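Local coordinates for protein CobC (Shigella flexneri 2a, PDB 6NRU) that probably removes the phosphate from adenosylcobalamin 5'-phosphate and from alpha-ribazole 5'-phosphate in the assembly of the nucleotide loop of vitamin B12, at residues N120-G123 / Q129-E132. Numbering follows the deposited sequence.
Sequences NGEG and QRVE
With chi1 at 79°, Glu122 sets its CG between the backbone N and the carbonyl carbon, and an extended chi2 then carries the carboxylate straight out toward Arg130. The arginine comes to meet it with a kink: its chain is stretched through chi2 but bends at chi3 (38°), which turns the guanidinium so that NH1 faces the acid. The two side chains run at about a right angle to each other, and the carboxylate and guanidinium planes are 39° apart. Glu122 OE2 lies at the edge of the guanidinium, near its plane, and is modelled as a salt bridge with Arg130 NH1, but the two atoms are placed too close together, so the detail of the bridge is doubtful. Glu122 OE1 is 3.2 Å from Arg130 NH1. Glu122 lies in the loop that follows helix 103-111 and leads into helix 124-136 of the histidine phosphatase fold, with Gly123 as the N-cap residue; the modelled bridge spans from the residue before the N-cap to the second turn of the helix, across a backbone gap of 10.8 Å between Glu122 CA and Arg130 CA. Neither group relies on the other alone. OE2 of Glu122 also accepts a hydrogen bond from the backbone N of Phe86, and NH2 of Arg130 makes a weak one to the carbonyl O of Glu81. Glu81 and Phe86 lie on either side, in the sequence, of Glu84, probably the catalytic proton donor/acceptor, whose side chain is about 6 Å from that of Arg130.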
loop_
_atom_site.group_PDB
_atom_site.type_symbol
_atom_site.label_atom_id
_atom_site.label_comp_id
_atom_site.label_asym_id
_atom_site.label_seq_id
_atom_site.Cartn_x
_atom_site.Cartn_y
_atom_site.Cartn_z
ATOM N N ASN A 120 -18.621 -9.860 -6.513
ATOM C CA ASN A 120 -17.957 -11.024 -5.926
ATOM C C ASN A 120 -16.585 -10.665 -5.360
ATOM O O ASN A 120 -15.652 -11.473 -5.398
ATOM C CB ASN A 120 -17.845 -12.177 -6.930
ATOM C CG ASN A 120 -19.198 -12.769 -7.293
ATOM O OD1 ASN A 120 -20.135 -12.741 -6.494
ATOM N ND2 ASN A 120 -19.303 -13.311 -8.503
ATOM N N GLY A 121 -16.457 -9.451 -4.831
ATOM C CA GLY A 121 -15.234 -9.026 -4.179
ATOM C C GLY A 121 -15.481 -8.565 -2.758
ATOM O O GLY A 121 -16.460 -8.980 -2.130
ATOM N N GLU A 122 -14.608 -7.707 -2.240
ATOM C CA GLU A 122 -14.751 -7.144 -0.906
ATOM C C GLU A 122 -14.979 -5.640 -0.999
ATOM O O GLU A 122 -14.375 -4.956 -1.835
ATOM C CB GLU A 122 -13.522 -7.452 -0.036
ATOM C CG GLU A 122 -12.304 -6.565 -0.275
ATOM C CD GLU A 122 -11.176 -6.834 0.711
ATOM O OE1 GLU A 122 -11.462 -6.988 1.918
ATOM O OE2 GLU A 122 -10.003 -6.887 0.280
ATOM N N GLY A 123 -15.875 -5.131 -0.151
ATOM C CA GLY A 123 -16.186 -3.720 -0.150
ATOM C C GLY A 123 -15.203 -2.907 0.665
ATOM O O GLY A 123 -14.342 -3.437 1.367
ATOM N N GLN A 129 -11.713 -2.057 7.507
ATOM C CA GLN A 129 -11.629 -2.750 8.789
ATOM C C GLN A 129 -10.365 -3.593 8.880
ATOM O O GLN A 129 -9.806 -3.752 9.969
ATOM C CB GLN A 129 -12.862 -3.626 9.006
ATOM C CG GLN A 129 -14.116 -2.867 9.399
ATOM C CD GLN A 129 -15.386 -3.628 9.045
ATOM O OE1 GLN A 129 -15.331 -4.748 8.531
ATOM N NE2 GLN A 129 -16.538 -3.019 9.316
ATOM N N ARG A 130 -9.909 -4.145 7.752
ATOM C CA ARG A 130 -8.640 -4.864 7.728
ATOM C C ARG A 130 -7.494 -3.952 8.136
ATOM O O ARG A 130 -6.633 -4.332 8.937
ATOM C CB ARG A 130 -8.386 -5.423 6.329
ATOM C CG ARG A 130 -8.582 -6.912 6.174
ATOM C CD ARG A 130 -8.473 -7.259 4.706
ATOM N NE ARG A 130 -7.432 -6.459 4.067
ATOM C CZ ARG A 130 -7.367 -6.204 2.765
ATOM N NH1 ARG A 130 -8.290 -6.682 1.941
ATOM N NH2 ARG A 130 -6.375 -5.466 2.285
ATOM N N VAL A 131 -7.463 -2.741 7.575
ATOM C CA VAL A 131 -6.412 -1.785 7.905
ATOM C C VAL A 131 -6.530 -1.341 9.357
ATOM O O VAL A 131 -5.522 -1.128 10.043
ATOM C CB VAL A 131 -6.466 -0.594 6.931
ATOM C CG1 VAL A 131 -5.529 0.518 7.377
ATOM C CG2 VAL A 131 -6.127 -1.059 5.520
ATOM N N GLU A 132 -7.759 -1.206 9.856
ATOM C CA GLU A 132 -7.952 -0.871 11.261
ATOM C C GLU A 132 -7.376 -1.950 12.170
ATOM O O GLU A 132 -6.776 -1.643 13.206
ATOM C CB GLU A 132 -9.437 -0.656 11.544
ATOM C CG GLU A 132 -9.909 0.758 11.272
ATOM C CD GLU A 132 -9.578 1.703 12.412
ATOM O OE1 GLU A 132 -10.372 1.775 13.377
ATOM O OE2 GLU A 132 -8.522 2.369 12.349
#